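Local coordinates for protein ATP-dependent Clp endopeptidase (Clostridium difficile, PDB 3FES) that belongs to a ClpC-type ATP-dependent chaperone, whose amino-terminal domain, by analogy with relatives, probably helps recruit adaptors and substrates for unfolding and proteolysis, at residues A[125-129]-A[130-134]; A[63-66]-A[67-70]. All blocks are in the same frame, centred on the assembly; numbering follows the deposited sequence.

Contact 1 of 2, residues A[125-129]-A[130-134]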
loop_
_atom_site.group_PDB
_atom_site.type_symbol
_atom_site.label_atom_id
_atom_site.label_comp_id
_atom_site.label_asym_id
_atom_site.label_seq_id
_atom_site.Cartn_x
_atom_site.Cartn_y
_atom_site.Cartn_z
ATOM N N ILE A 125 -0.284 11.320 2.918
ATOM C CA ILE A 125 -0.511 11.600 1.510
ATOM C C ILE A 125 -2.011 11.537 1.186
ATOM O O ILE A 125 -2.515 12.399 0.485
ATOM C CB ILE A 125 0.276 10.619 0.595
ATOM C CG1 ILE A 125 1.796 10.871 0.725
ATOM C CG2 ILE A 125 -0.239 10.727 -0.879
ATOM C CD1 ILE A 125 2.682 9.805 0.049
ATOM N N LEU A 126 -2.716 10.517 1.681
ATOM C CA LEU A 126 -4.176 10.460 1.466
ATOM C C LEU A 126 -4.861 11.710 2.063
ATOM O O LEU A 126 -5.744 12.318 1.443
ATOM C CB LEU A 126 -4.771 9.207 2.083
ATOM C CG LEU A 126 -4.244 7.915 1.437
ATOM C CD1 LEU A 126 -4.693 6.746 2.292
ATOM C CD2 LEU A 126 -4.805 7.791 0.042
ATOM N N ASN A 127 -4.444 12.077 3.264
ATOM C CA ASN A 127 -5.033 13.239 3.927
ATOM C C ASN A 127 -4.746 14.535 3.187
ATOM O O ASN A 127 -5.629 15.400 3.049
ATOM C CB ASN A 127 -4.501 13.347 5.361
ATOM C CG ASN A 127 -4.996 12.216 6.245
ATOM O OD1 ASN A 127 -5.960 11.547 5.913
ATOM N ND2 ASN A 127 -4.322 11.989 7.369
ATOM N N TYR A 128 -3.502 14.681 2.734
ATOM C CA TYR A 128 -3.054 15.886 2.007
ATOM C C TYR A 128 -3.888 16.073 0.742
ATOM O O TYR A 128 -4.344 17.198 0.420
ATOM C CB TYR A 128 -1.548 15.755 1.660
ATOM C CG TYR A 128 -0.974 16.978 0.980
ATOM C CD1 TYR A 128 -0.390 18.007 1.729
ATOM C CD2 TYR A 128 -1.020 17.112 -0.418
ATOM C CE1 TYR A 128 0.132 19.151 1.106
ATOM C CE2 TYR A 128 -0.506 18.252 -1.050
ATOM C CZ TYR A 128 0.065 19.254 -0.280
ATOM O OH TYR A 128 0.576 20.362 -0.898
ATOM N N ALA A 129 -4.110 14.959 0.039
ATOM C CA ALA A 129 -4.943 14.941 -1.160
ATOM C C ALA A 129 -6.440 15.107 -0.852
ATOM O O ALA A 129 -7.218 15.315 -1.754
ATOM C CB ALA A 129 -4.709 13.631 -1.966
ATOM N N GLY A 130 -6.827 14.988 0.414
ATOM C CA GLY A 130 -8.223 15.160 0.819
ATOM C C GLY A 130 -9.119 13.970 0.488
ATOM O O GLY A 130 -10.343 14.113 0.436
ATOM N N VAL A 131 -8.531 12.799 0.276
ATOM C CA VAL A 131 -9.308 11.642 -0.117
ATOM C C VAL A 131 -9.224 10.445 0.808
ATOM O O VAL A 131 -9.472 9.321 0.360
ATOM C CB VAL A 131 -8.932 11.165 -1.539
ATOM C CG1 VAL A 131 -9.363 12.216 -2.572
ATOM C CG2 VAL A 131 -7.465 10.806 -1.625
ATOM N N ASN A 132 -8.859 10.645 2.070
ATOM C CA ASN A 132 -8.772 9.491 2.977
ATOM C C ASN A 132 -10.156 8.796 3.090
ATOM O O ASN A 132 -10.279 7.606 2.837
ATOM C CB ASN A 132 -8.211 9.872 4.369
ATOM C CG ASN A 132 -7.451 8.699 5.041
ATOM O OD1 ASN A 132 -7.970 7.590 5.162
ATOM N ND2 ASN A 132 -6.197 8.953 5.460
ATOM N N ASP A 133 -11.201 9.550 3.424
ATOM C CA ASP A 133 -12.483 8.890 3.638
ATOM C C ASP A 133 -13.094 8.442 2.318
ATOM O O ASP A 133 -13.881 7.504 2.303
ATOM C CB ASP A 133 -13.482 9.811 4.365
ATOM C CG ASP A 133 -13.198 9.925 5.874
ATOM O OD1 ASP A 133 -12.485 9.062 6.455
ATOM O OD2 ASP A 133 -13.724 10.873 6.490
ATOM N N ARG A 134 -12.789 9.151 1.228
ATOM C CA ARG A 134 -13.296 8.766 -0.092
ATOM C C ARG A 134 -12.675 7.440 -0.549
ATOM O O ARG A 134 -13.345 6.590 -1.137
ATOM C CB ARG A 134 -13.015 9.865 -1.099
ATOM C CG ARG A 134 -13.748 11.155 -0.728
ATOM C CD ARG A 134 -14.122 11.948 -1.940
ATOM N NE ARG A 134 -15.180 11.254 -2.649
ATOM C CZ ARG A 134 -16.472 11.497 -2.470
ATOM N NH1 ARG A 134 -16.872 12.437 -1.618
ATOM N NH2 ARG A 134 -17.367 10.795 -3.150
#
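Asn127 and Asn132 join their side-chain amides across the turn between two helices. ND2 of Asn132 donates to OD1 of Asn127 over a short 2.6 Å, but the bond is bent, 142° at the hydrogen, and the donor sits above the carbonyl plane of Asn127. The two amide planes are 35° apart. Asn132 reaches back because its CG lies anti to the backbone N (chi1 -151°), and its amide also runs over Leu126, whose CB is 3.7 Å from ND2; these two side chains cross at about a right angle. Beneath them the backbone closes a Schellman motif. Gly130, with positive phi, sends its N to Asn127 O at 2.9 Å, while Val131 N bonds to Leu126 O at 3.1 Å. Val131, the N-cap residue of the next helix, lays its CG2 4.0 Å from Ala129 CB, giving the turn a small apolar side. This surface corner ends helix 120-129 and starts helix 132-142. Phe57, from the loop ahead of helix 59-70, packs on Leu126, Ala129 and Val131, and on helix 59-70 itself Tyr61 meets Tyr128 and Ala129 while Leu62 touches Ile125.

Contact 2 of 2, residues A[63-66]-A[67-70]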
loop_
_atom_site.group_PDB
_atom_site.type_symbol
_atom_site.label_atom_id
_atom_site.label_comp_id
_atom_site.label_asym_id
_atom_site.label_seq_id
_atom_site.Cartn_x
_atom_site.Cartn_y
_atom_site.Cartn_z
ATOM N N GLU A 63 4.652 9.079 -6.238
ATOM C CA GLU A 63 6.102 9.219 -6.264
ATOM C C GLU A 63 6.601 10.624 -5.983
ATOM O O GLU A 63 7.507 10.800 -5.168
ATOM C CB GLU A 63 6.650 8.786 -7.596
ATOM C CG GLU A 63 7.260 7.450 -7.567
ATOM C CD GLU A 63 7.983 7.143 -8.845
ATOM O OE1 GLU A 63 9.111 6.607 -8.755
ATOM O OE2 GLU A 63 7.426 7.443 -9.938
ATOM N N GLY A 64 6.024 11.620 -6.655
ATOM C CA GLY A 64 6.393 13.024 -6.418
ATOM C C GLY A 64 6.201 13.432 -4.967
ATOM O O GLY A 64 7.069 14.085 -4.378
ATOM N N LYS A 65 5.057 13.051 -4.388
ATOM C CA LYS A 65 4.749 13.378 -2.989
ATOM C C LYS A 65 5.703 12.692 -2.014
ATOM O O LYS A 65 6.101 13.279 -1.001
ATOM C CB LYS A 65 3.299 13.022 -2.636
ATOM C CG LYS A 65 2.225 13.942 -3.250
ATOM C CD LYS A 65 2.454 15.450 -2.988
ATOM C CE LYS A 65 2.707 15.749 -1.498
ATOM N NZ LYS A 65 3.016 17.189 -1.251
ATOM N N ILE A 66 6.080 11.461 -2.341
ATOM C CA ILE A 66 7.014 10.717 -1.524
ATOM C C ILE A 66 8.357 11.436 -1.533
ATOM O O ILE A 66 8.925 11.687 -0.473
ATOM C CB ILE A 66 7.159 9.261 -2.007
ATOM C CG1 ILE A 66 5.878 8.480 -1.688
ATOM C CG2 ILE A 66 8.376 8.582 -1.338
ATOM C CD1 ILE A 66 5.882 7.033 -2.331
ATOM N N VAL A 67 8.830 11.794 -2.730
ATOM C CA VAL A 67 10.070 12.570 -2.868
ATOM C C VAL A 67 9.998 13.933 -2.149
ATOM O O VAL A 67 10.927 14.290 -1.416
ATOM C CB VAL A 67 10.545 12.677 -4.339
ATOM C CG1 VAL A 67 11.812 13.630 -4.475
ATOM C CG2 VAL A 67 10.882 11.287 -4.872
ATOM N N ASP A 68 8.887 14.657 -2.295
ATOM C CA ASP A 68 8.711 15.939 -1.590
ATOM C C ASP A 68 8.940 15.779 -0.097
ATOM O O ASP A 68 9.467 16.674 0.555
ATOM C CB ASP A 68 7.283 16.501 -1.758
ATOM C CG ASP A 68 6.979 16.975 -3.164
ATOM O OD1 ASP A 68 7.931 17.227 -3.962
ATOM O OD2 ASP A 68 5.758 17.088 -3.465
HETATM N N MSE A 69 8.513 14.644 0.443
HETATM C CA MSE A 69 8.441 14.450 1.882
HETATM C C MSE A 69 9.671 13.783 2.466
HETATM O O MSE A 69 10.027 14.043 3.600
HETATM C CB MSE A 69 7.204 13.631 2.216
HETATM C CG MSE A 69 5.894 14.351 1.838
HETATM SE SE MSE A 69 4.361 13.207 2.207
HETATM C CE MSE A 69 4.301 13.620 4.045
ATOM N N GLU A 70 10.323 12.942 1.674
ATOM C CA GLU A 70 11.382 12.071 2.156
ATOM C C GLU A 70 12.697 12.286 1.464
ATOM O O GLU A 70 13.731 11.793 1.947
ATOM C CB GLU A 70 11.022 10.613 1.857
ATOM C CG GLU A 70 10.008 10.042 2.731
ATOM C CD GLU A 70 10.049 8.549 2.630
ATOM O OE1 GLU A 70 11.023 7.924 3.113
ATOM O OE2 GLU A 70 9.130 7.991 2.038
#
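Lys65 curls along the flank of its helix toward Asp68, three residues on. Its chain is bent at chi2 and chi3 (-52° and -50°), which curls the aliphatic part round and carries NZ to 3.5 Å from Asp68 OD2, a long salt bridge. The lysine chain crosses the carboxylate at a slant, so that OD2 meets CD, at 3.7 Å, as well as NZ. Asp68 holds its CG beside its own backbone N, which sets CG in front of Gly64 O, tilted out of its carbonyl plane, at 3.1 Å; the positive charge of Lys65 may ease the crowding of oxygens there.

All this belongs to the last turns of helix 59-70, in the first of two matches to the Clp amino-terminal family within a mainly helical domain. The bonds Val67 N to Glu63 O and Asp68 N to Gly64 O are regular i to i+4 links. The pattern slackens at Met69, modelled as selenomethionine, whose N is shared between two weak bonds, to Lys65 O and Ile66 O; Glu70 N then returns to an i to i+4 bond, reaching Ile66 O at 2.9 Å.

The side chains of Ile66 and Glu70 run next to each other in one direction. The CG2 branch of Ile66, anti to its N, comes within 3.5 Å of Glu70 OE2. Ile66 is the buried residue of the group, set against Leu38 of helix 33-43 and Ile125 of helix 120-129. Glu70 OE2 also lies close to the like-charged OE2 of Glu34, which might raise the proton affinity of one of the pair. Met69 places CG 3.0 Å from Lys65 O, and its side chain also faces helix 120-129, at Ile121 and Ile125.

Contact 2 comes first along the chain, in the last two-thirds of helix 59-70; contact 1 follows much later, where helix 120-129 turns into helix 132-142. They fall in different matches to the Clp amino-terminal family, and their centres are about 15 Å apart, yet the two contacts touch through the faces of helices 59-70 and 120-129. Ile125 packs its CD1 3.9 Å from Ile66 CG1 and its CG1 3.8 Å from Met69 SE. Nearer the surface, Lys65 NZ makes a cation-pi contact with the ring of Tyr128. An apolar seam with one cation-pi contact at its outer edge thus helps hold the two parts of the domain together.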